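Endo-1,4-beta-xylanase C (Paenibacillus barcinonensis, PDB 4XUP) hydrolyses internal beta-1,4-xylosidic linkages of xylan, the piece described here being its N-terminal tandem of two carbohydrate-binding CBM22 modules. Local coordinates at residues A[236-241]-A[322-327]; A[92-97]-A[132-137]. All coordinates share one frame; numbering follows the deposited sequence.

Interaction 1 (A[236-241]-A[322-327]); sequences ISFWAM and FYVDDV. With CA (calcium ion), chain H.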
ATOM      1  N   ILE A 236       9.947  -5.814 -17.248  1.00 68.20           N
ATOM      2  CA  ILE A 236       8.617  -6.384 -16.937  1.00 64.98           C
ATOM      3  C   ILE A 236       8.761  -7.876 -16.721  1.00 61.16           C
ATOM      4  O   ILE A 236       9.331  -8.577 -17.540  1.00 57.96           O
ATOM      5  CB  ILE A 236       7.559  -6.177 -18.030  1.00 60.68           C
ATOM      6  CG1 ILE A 236       7.446  -4.708 -18.375  1.00 64.58           C
ATOM      7  CG2 ILE A 236       6.208  -6.684 -17.542  1.00 60.55           C
ATOM      8  CD1 ILE A 236       6.273  -4.367 -19.265  1.00 68.83           C
ATOM      9  N   SER A 237       8.217  -8.340 -15.618  1.00 59.59           N
ATOM     10  CA  SER A 237       8.240  -9.759 -15.303  1.00 63.25           C
ATOM     11  C   SER A 237       6.924 -10.221 -14.689  1.00 64.79           C
ATOM     12  O   SER A 237       6.281  -9.496 -13.952  1.00 64.96           O
ATOM     13  CB  SER A 237       9.412 -10.103 -14.376  1.00 59.01           C
ATOM     14  OG  SER A 237       9.042 -10.090 -13.012  1.00 53.32           O
ATOM     15  N   PHE A 238       6.521 -11.430 -15.037  1.00 59.36           N
ATOM     16  CA  PHE A 238       5.474 -12.108 -14.285  1.00 55.60           C
ATOM     17  C   PHE A 238       5.602 -13.604 -14.405  1.00 58.78           C
ATOM     18  O   PHE A 238       6.293 -14.139 -15.282  1.00 58.09           O
ATOM     19  CB  PHE A 238       4.068 -11.630 -14.666  1.00 52.45           C
ATOM     20  CG  PHE A 238       3.636 -12.019 -16.042  1.00 47.98           C
ATOM     21  CD1 PHE A 238       4.066 -11.311 -17.145  1.00 44.77           C
ATOM     22  CD2 PHE A 238       2.750 -13.068 -16.227  1.00 50.09           C
ATOM     23  CE1 PHE A 238       3.650 -11.646 -18.430  1.00 45.71           C
ATOM     24  CE2 PHE A 238       2.334 -13.414 -17.507  1.00 50.83           C
ATOM     25  CZ  PHE A 238       2.792 -12.700 -18.614  1.00 47.51           C
ATOM     26  N   TRP A 239       4.909 -14.258 -13.488  1.00 62.20           N
ATOM     27  CA  TRP A 239       4.857 -15.713 -13.434  1.00 64.40           C
ATOM     28  C   TRP A 239       3.484 -16.195 -13.867  1.00 57.49           C
ATOM     29  O   TRP A 239       2.463 -15.603 -13.537  1.00 55.57           O
ATOM     30  CB  TRP A 239       5.183 -16.241 -12.035  1.00 70.22           C
ATOM     31  CG  TRP A 239       6.635 -16.043 -11.681  1.00 76.06           C
ATOM     32  CD1 TRP A 239       7.211 -14.892 -11.254  1.00 71.83           C
ATOM     33  CD2 TRP A 239       7.692 -17.019 -11.758  1.00 81.72           C
ATOM     34  NE1 TRP A 239       8.551 -15.081 -11.057  1.00 76.05           N
ATOM     35  CE2 TRP A 239       8.878 -16.375 -11.354  1.00 79.02           C
ATOM     36  CE3 TRP A 239       7.748 -18.372 -12.118  1.00 82.12           C
ATOM     37  CZ2 TRP A 239      10.112 -17.032 -11.301  1.00 76.84           C
ATOM     38  CZ3 TRP A 239       8.972 -19.029 -12.059  1.00 80.15           C
ATOM     39  CH2 TRP A 239      10.140 -18.353 -11.656  1.00 79.96           C
ATOM     40  N   ALA A 240       3.492 -17.258 -14.648  1.00 55.75           N
ATOM     41  CA  ALA A 240       2.262 -17.852 -15.186  1.00 57.06           C
ATOM     42  C   ALA A 240       2.231 -19.351 -14.982  1.00 55.70           C
ATOM     43  O   ALA A 240       3.251 -20.007 -14.921  1.00 59.30           O
ATOM     44  CB  ALA A 240       2.094 -17.522 -16.668  1.00 51.31           C
ATOM     45  N   MET A 241       1.030 -19.877 -14.948  1.00 55.11           N
ATOM     46  CA  MET A 241       0.815 -21.305 -14.792  1.00 56.17           C
ATOM     47  C   MET A 241      -0.549 -21.659 -15.333  1.00 63.21           C
ATOM     48  O   MET A 241      -1.497 -20.884 -15.202  1.00 66.57           O
ATOM     49  CB  MET A 241       0.909 -21.713 -13.314  1.00 55.60           C
ATOM     50  CG  MET A 241       0.752 -23.221 -13.011  1.00 55.24           C
ATOM     51  SD  MET A 241      -0.919 -23.866 -12.719  1.00 49.73           S
ATOM     52  CE  MET A 241      -1.361 -23.087 -11.152  1.00 48.18           C
ATOM     53  N   PHE A 322      -5.820 -19.806 -17.258  1.00 48.75           N
ATOM     54  CA  PHE A 322      -4.504 -19.732 -16.647  1.00 49.18           C
ATOM     55  C   PHE A 322      -4.400 -18.709 -15.528  1.00 52.32           C
ATOM     56  O   PHE A 322      -5.217 -17.787 -15.378  1.00 57.91           O
ATOM     57  CB  PHE A 322      -3.437 -19.495 -17.707  1.00 48.17           C
ATOM     58  CG  PHE A 322      -3.538 -18.175 -18.384  1.00 43.69           C
ATOM     59  CD1 PHE A 322      -2.894 -17.062 -17.861  1.00 42.86           C
ATOM     60  CD2 PHE A 322      -4.243 -18.045 -19.577  1.00 42.02           C
ATOM     61  CE1 PHE A 322      -2.967 -15.830 -18.503  1.00 41.90           C
ATOM     62  CE2 PHE A 322      -4.320 -16.815 -20.238  1.00 41.57           C
ATOM     63  CZ  PHE A 322      -3.686 -15.702 -19.694  1.00 41.39           C
ATOM     64  N   TYR A 323      -3.336 -18.888 -14.764  1.00 52.67           N
ATOM     65  CA  TYR A 323      -3.075 -18.102 -13.565  1.00 50.02           C
ATOM     66  C   TYR A 323      -1.853 -17.241 -13.803  1.00 48.62           C
ATOM     67  O   TYR A 323      -0.933 -17.605 -14.531  1.00 53.47           O
ATOM     68  CB  TYR A 323      -2.830 -18.976 -12.340  1.00 49.25           C
ATOM     69  CG  TYR A 323      -3.902 -20.007 -12.070  1.00 48.64           C
ATOM     70  CD1 TYR A 323      -3.912 -21.217 -12.736  1.00 52.26           C
ATOM     71  CD2 TYR A 323      -4.897 -19.780 -11.115  1.00 50.60           C
ATOM     72  CE1 TYR A 323      -4.902 -22.165 -12.480  1.00 54.28           C
ATOM     73  CE2 TYR A 323      -5.884 -20.718 -10.849  1.00 47.95           C
ATOM     74  CZ  TYR A 323      -5.893 -21.902 -11.533  1.00 51.17           C
ATOM     75  OH  TYR A 323      -6.879 -22.820 -11.268  1.00 52.56           O
ATOM     76  N   VAL A 324      -1.890 -16.070 -13.205  1.00 45.80           N
ATOM     77  CA  VAL A 324      -0.778 -15.160 -13.188  1.00 43.33           C
ATOM     78  C   VAL A 324      -0.512 -14.719 -11.757  1.00 43.72           C
ATOM     79  O   VAL A 324      -1.409 -14.657 -10.933  1.00 42.58           O
ATOM     80  CB  VAL A 324      -1.142 -13.999 -14.086  1.00 43.90           C
ATOM     81  CG1 VAL A 324      -0.332 -12.758 -13.805  1.00 50.10           C
ATOM     82  CG2 VAL A 324      -0.967 -14.443 -15.508  1.00 40.67           C
ATOM     83  N   ASP A 325       0.758 -14.458 -11.469  1.00 47.50           N
ATOM     84  CA  ASP A 325       1.236 -14.114 -10.091  1.00 46.14           C
ATOM     85  C   ASP A 325       2.601 -13.454 -10.126  1.00 39.45           C
ATOM     86  O   ASP A 325       3.269 -13.458 -11.167  1.00 39.07           O
ATOM     87  CB  ASP A 325       1.326 -15.375  -9.224  1.00 48.60           C
ATOM     88  CG  ASP A 325       1.360 -15.082  -7.723  1.00 47.81           C
ATOM     89  OD1 ASP A 325       1.316 -13.913  -7.298  1.00 44.33           O
ATOM     90  OD2 ASP A 325       1.433 -16.045  -6.956  1.00 51.04           O
ATOM     91  N   ASP A 326       2.963 -12.844  -8.998  1.00 43.09           N
ATOM     92  CA  ASP A 326       4.264 -12.118  -8.790  1.00 46.43           C
ATOM     93  C   ASP A 326       4.641 -11.252 -10.001  1.00 48.49           C
ATOM     94  O   ASP A 326       5.702 -11.390 -10.625  1.00 51.76           O
ATOM     95  CB  ASP A 326       5.383 -13.072  -8.383  1.00 44.27           C
ATOM     96  CG  ASP A 326       5.139 -13.698  -6.999  1.00 46.40           C
ATOM     97  OD1 ASP A 326       4.294 -13.190  -6.214  1.00 44.95           O
ATOM     98  OD2 ASP A 326       5.812 -14.702  -6.677  1.00 50.85           O
ATOM     99  N   VAL A 327       3.685 -10.401 -10.341  1.00 49.54           N
ATOM    100  CA  VAL A 327       3.816  -9.449 -11.449  1.00 56.70           C
ATOM    101  C   VAL A 327       4.643  -8.301 -10.935  1.00 57.68           C
ATOM    102  O   VAL A 327       4.371  -7.776  -9.869  1.00 51.97           O
ATOM    103  CB  VAL A 327       2.473  -8.862 -11.924  1.00 55.68           C
ATOM    104  CG1 VAL A 327       2.675  -7.877 -13.067  1.00 53.72           C
ATOM    105  CG2 VAL A 327       1.551  -9.963 -12.381  1.00 59.97           C
TER
HETATM  106 CA    CA H1002       0.781 -14.697  -5.036  1.00 55.67          CA
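Asp325, whose backbone pairs with Trp239 across the antiparallel strands, has a carboxylate gripped on both oxygens. OD1 lies 2.5 Å from the calcium ion and also accepts the backbone N of Asp326 at 2.6 Å, met from above the carboxylate plane. OD2 completes a bidentate hold on the metal and takes a second bond from His202 N. CG stands anti to the backbone N (chi1 -161°), which leads the carboxylate away from the partner strand to the ion, where Glu179 and Ser204 bind by their side chains and Asp177 and Arg206 by their carbonyl oxygens. The Trp239 indole, stacked on His202, meets Asp326 CB through CD1 at 3.9 Å. Asp326 and Val327 form a G1 beta bulge against strand 172-176.

Further along, Tyr323 N gives Met241 O a nearly straight bond of 2.7 Å, and the same carbonyl lies at the edge of the tyrosine ring. Bends at chi2 and chi3 fold the methionine back so that CE rests 3.5 Å from Tyr323 CD1, with the sulfur oblique to the ring in a Met-aromatic contact. Replacing Tyr323 by an alanine is likely to leave the Met241 methyl without its aromatic neighbour and to open a gap beside Ile200. On the other face Phe238 CD2 packs against Val324 CG1 at 3.9 Å; branched and aromatic side chains fill the core, and Met302 touches Phe238 and Val327. One strand pair thus separates an apolar core face from a mixed one, where the aromatic Trp239 and Tyr323 flank the calcium-binding carboxylate and the ion probably balances the acidic charge.

Interaction 2 (A[92-97]-A[132-137]); sequences TVERRD and SLLLYL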
ATOM      1  N   THR A  92       3.701  13.234  15.569  1.00 27.88           N
ATOM      2  CA  THR A  92       5.031  12.989  15.042  1.00 25.52           C
ATOM      3  C   THR A  92       5.507  11.656  15.552  1.00 26.03           C
ATOM      4  O   THR A  92       5.264  11.280  16.681  1.00 26.73           O
ATOM      5  CB  THR A  92       6.030  14.074  15.486  1.00 25.58           C
ATOM      6  OG1 THR A  92       5.616  15.346  14.977  1.00 26.73           O
ATOM      7  CG2 THR A  92       7.445  13.800  14.945  1.00 25.86           C
ATOM      8  N   VAL A  93       6.262  10.978  14.713  1.00 28.08           N
ATOM      9  CA  VAL A  93       6.977   9.757  15.110  1.00 28.75           C
ATOM     10  C   VAL A  93       8.478   9.991  15.122  1.00 31.59           C
ATOM     11  O   VAL A  93       9.104  10.265  14.097  1.00 34.06           O
ATOM     12  CB  VAL A  93       6.660   8.558  14.192  1.00 28.48           C
ATOM     13  CG1 VAL A  93       7.443   7.333  14.617  1.00 27.00           C
ATOM     14  CG2 VAL A  93       5.166   8.264  14.225  1.00 28.73           C
ATOM     15  N   GLU A  94       9.039   9.838  16.298  1.00 34.21           N
ATOM     16  CA  GLU A  94      10.499   9.779  16.472  1.00 38.45           C
ATOM     17  C   GLU A  94      10.926   8.382  16.220  1.00 37.25           C
ATOM     18  O   GLU A  94      10.515   7.454  16.915  1.00 39.53           O
ATOM     19  CB  GLU A  94      10.942  10.153  17.884  1.00 40.23           C
ATOM     20  CG  GLU A  94      12.446  10.297  18.072  1.00 44.46           C
ATOM     21  CD  GLU A  94      12.809  10.723  19.484  1.00 48.78           C
ATOM     22  OE1 GLU A  94      12.704   9.843  20.396  1.00 53.24           O
ATOM     23  OE2 GLU A  94      13.184  11.926  19.675  1.00 42.95           O
ATOM     24  N   ARG A  95      11.817   8.251  15.259  1.00 39.02           N
ATOM     25  CA  ARG A  95      12.277   6.934  14.797  1.00 37.42           C
ATOM     26  C   ARG A  95      13.794   6.829  14.816  1.00 38.11           C
ATOM     27  O   ARG A  95      14.527   7.727  14.373  1.00 36.83           O
ATOM     28  CB  ARG A  95      11.768   6.671  13.363  1.00 36.36           C
ATOM     29  CG  ARG A  95      12.272   5.377  12.724  1.00 33.75           C
ATOM     30  CD  ARG A  95      11.540   5.077  11.433  1.00 31.43           C
ATOM     31  NE  ARG A  95      11.615   6.234  10.550  1.00 32.56           N
ATOM     32  CZ  ARG A  95      12.612   6.501   9.698  1.00 31.44           C
ATOM     33  NH1 ARG A  95      13.634   5.666   9.547  1.00 32.09           N
ATOM     34  NH2 ARG A  95      12.570   7.610   8.974  1.00 28.97           N
ATOM     35  N   ARG A  96      14.257   5.715  15.332  1.00 39.33           N
ATOM     36  CA  ARG A  96      15.675   5.380  15.228  1.00 43.92           C
ATOM     37  C   ARG A  96      15.878   4.610  13.950  1.00 42.37           C
ATOM     38  O   ARG A  96      15.414   3.467  13.831  1.00 40.78           O
ATOM     39  CB  ARG A  96      16.139   4.553  16.427  1.00 52.88           C
ATOM     40  CG  ARG A  96      16.798   5.357  17.519  1.00 60.80           C
ATOM     41  CD  ARG A  96      17.246   4.456  18.649  1.00 71.77           C
ATOM     42  NE  ARG A  96      17.230   5.154  19.936  1.00 75.83           N
ATOM     43  CZ  ARG A  96      17.600   4.578  21.072  1.00 81.78           C
ATOM     44  NH1 ARG A  96      18.031   3.303  21.083  1.00 87.30           N
ATOM     45  NH2 ARG A  96      17.567   5.264  22.201  1.00 82.07           N
ATOM     46  N   ASP A  97      16.637   5.204  13.040  1.00 40.51           N
ATOM     47  CA  ASP A  97      16.874   4.593  11.715  1.00 42.50           C
ATOM     48  C   ASP A  97      17.837   3.390  11.811  1.00 41.78           C
ATOM     49  O   ASP A  97      18.204   2.916  12.907  1.00 39.34           O
ATOM     50  CB  ASP A  97      17.274   5.617  10.613  1.00 43.32           C
ATOM     51  CG  ASP A  97      18.710   6.115  10.719  1.00 43.77           C
ATOM     52  OD1 ASP A  97      19.551   5.492  11.389  1.00 42.91           O
ATOM     53  OD2 ASP A  97      18.985   7.163  10.112  1.00 44.33           O
ATOM     54  N   SER A 132      13.494   1.564  16.844  1.00 67.10           N
ATOM     55  CA  SER A 132      12.483   1.971  17.839  1.00 62.59           C
ATOM     56  C   SER A 132      11.609   3.057  17.244  1.00 63.04           C
ATOM     57  O   SER A 132      12.026   3.787  16.332  1.00 75.02           O
ATOM     58  CB  SER A 132      13.139   2.503  19.099  1.00 55.23           C
ATOM     59  OG  SER A 132      13.639   3.810  18.892  1.00 59.75           O
ATOM     60  N   LEU A 133      10.377   3.093  17.718  1.00 51.27           N
ATOM     61  CA  LEU A 133       9.390   4.082  17.260  1.00 44.42           C
ATOM     62  C   LEU A 133       8.641   4.670  18.429  1.00 42.17           C
ATOM     63  O   LEU A 133       8.052   3.960  19.252  1.00 35.97           O
ATOM     64  CB  LEU A 133       8.384   3.520  16.268  1.00 47.32           C
ATOM     65  CG  LEU A 133       8.934   3.568  14.843  1.00 47.00           C
ATOM     66  CD1 LEU A 133       9.868   2.391  14.728  1.00 48.54           C
ATOM     67  CD2 LEU A 133       7.884   3.511  13.758  1.00 44.85           C
ATOM     68  N   LEU A 134       8.660   5.988  18.448  1.00 37.22           N
ATOM     69  CA  LEU A 134       8.006   6.755  19.471  1.00 36.28           C
ATOM     70  C   LEU A 134       7.060   7.800  18.881  1.00 31.11           C
ATOM     71  O   LEU A 134       7.476   8.747  18.251  1.00 29.27           O
ATOM     72  CB  LEU A 134       9.012   7.412  20.393  1.00 41.64           C
ATOM     73  CG  LEU A 134       8.301   8.118  21.559  1.00 53.83           C
ATOM     74  CD1 LEU A 134       7.882   7.144  22.652  1.00 55.23           C
ATOM     75  CD2 LEU A 134       9.156   9.238  22.151  1.00 63.23           C
ATOM     76  N   LEU A 135       5.778   7.581  19.106  1.00 27.63           N
ATOM     77  CA  LEU A 135       4.719   8.515  18.660  1.00 26.28           C
ATOM     78  C   LEU A 135       4.506   9.574  19.734  1.00 25.12           C
ATOM     79  O   LEU A 135       4.524   9.273  20.901  1.00 24.03           O
ATOM     80  CB  LEU A 135       3.398   7.817  18.409  1.00 26.37           C
ATOM     81  CG  LEU A 135       2.215   8.720  18.052  1.00 27.60           C
ATOM     82  CD1 LEU A 135       2.327   9.282  16.669  1.00 27.97           C
ATOM     83  CD2 LEU A 135       0.914   7.978  18.172  1.00 29.55           C
ATOM     84  N   TYR A 136       4.440  10.814  19.315  1.00 24.23           N
ATOM     85  CA  TYR A 136       4.135  11.869  20.233  1.00 27.17           C
ATOM     86  C   TYR A 136       3.256  12.965  19.620  1.00 31.46           C
ATOM     87  O   TYR A 136       3.229  13.165  18.413  1.00 35.70           O
ATOM     88  CB  TYR A 136       5.365  12.452  20.898  1.00 27.65           C
ATOM     89  CG  TYR A 136       6.366  13.186  20.028  1.00 28.06           C
ATOM     90  CD1 TYR A 136       7.218  12.499  19.199  1.00 28.80           C
ATOM     91  CD2 TYR A 136       6.535  14.569  20.140  1.00 29.47           C
ATOM     92  CE1 TYR A 136       8.189  13.168  18.456  1.00 30.01           C
ATOM     93  CE2 TYR A 136       7.479  15.262  19.383  1.00 30.58           C
ATOM     94  CZ  TYR A 136       8.322  14.554  18.554  1.00 30.85           C
ATOM     95  OH  TYR A 136       9.294  15.222  17.835  1.00 30.10           O
ATOM     96  N   LEU A 137       2.557  13.647  20.508  1.00 31.85           N
ATOM     97  CA  LEU A 137       1.656  14.723  20.161  1.00 31.23           C
ATOM     98  C   LEU A 137       2.252  16.069  20.558  1.00 33.72           C
ATOM     99  O   LEU A 137       2.399  16.387  21.729  1.00 36.55           O
ATOM    100  CB  LEU A 137       0.312  14.531  20.833  1.00 30.72           C
ATOM    101  CG  LEU A 137      -0.733  15.625  20.579  1.00 31.29           C
ATOM    102  CD1 LEU A 137      -1.109  15.729  19.108  1.00 30.86           C
ATOM    103  CD2 LEU A 137      -1.979  15.367  21.422  1.00 31.00           C
TER
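Thr92 and Tyr136 lie side by side in a hydrogen-bonded antiparallel pair, and the tyrosine ring lies over the threonine. With chi1 at 65°, Tyr136 CG stands between its backbone N and carbonyl carbon, which folds the ring toward the neighbouring strand. One face then receives Thr92 CB, 4.0 Å from the ring centroid, in a CH-pi contact, while Thr92 CG2 reaches Tyr136 CE1 at 3.6 Å. Threonine suits the place because its two branches divide the work: the methyl meets the ring and OG1 bonds to Glu138.

On the same face Glu94 is stretched out, CG anti to the backbone N (chi1 -172°), alongside Leu134, whose CD2 approaches OE1 at 4.0 Å. That reach takes the carboxylate to Arg27 in a salt bridge and to the hydroxyl of Tyr104; Arg27 also makes a cation-pi contact with Tyr136.

Val93 points to the opposite face. Its two methyls are shared between neighbours, CG1 touching Leu133 CD2 and CG2 touching Leu135 CD1, each at 3.9 Å. Arg95, on this face too, turns at chi3; its NE makes a salt bridge with Asp105 and NH1 hydrogen-bonds to Gln129 O.

Such a strand pair, largely apolar toward the facing sheet apart from Arg95, and aromatic and charged on its other side, is characteristic of the beta-sandwich of CBM22 modules, and the Thr92, Glu94 and Tyr136 face is consistent with the cleft where relatives bind xylan.

In the fold
The two contacts belong to different CBM22 modules, interaction 2 to the first and interaction 1 to the second, and follow one another along the chain without overlap. Their centres lie about 38 Å apart, on opposite sides of the chain's centre, and their nearest atoms about 25 Å. Each joins antiparallel strands of a beta-sandwich, but not equivalent ones: 236-241 with 322-327 lies in the calcium-bearing sheet, whose counterpart in the first module carries Asp149, whereas 92-97 with 132-137 lies in the other sheet of the first module, facing the one with Asp149. Together they illustrate two sides of one repeated design, a metal-bound sheet and a probable sugar-binding sheet.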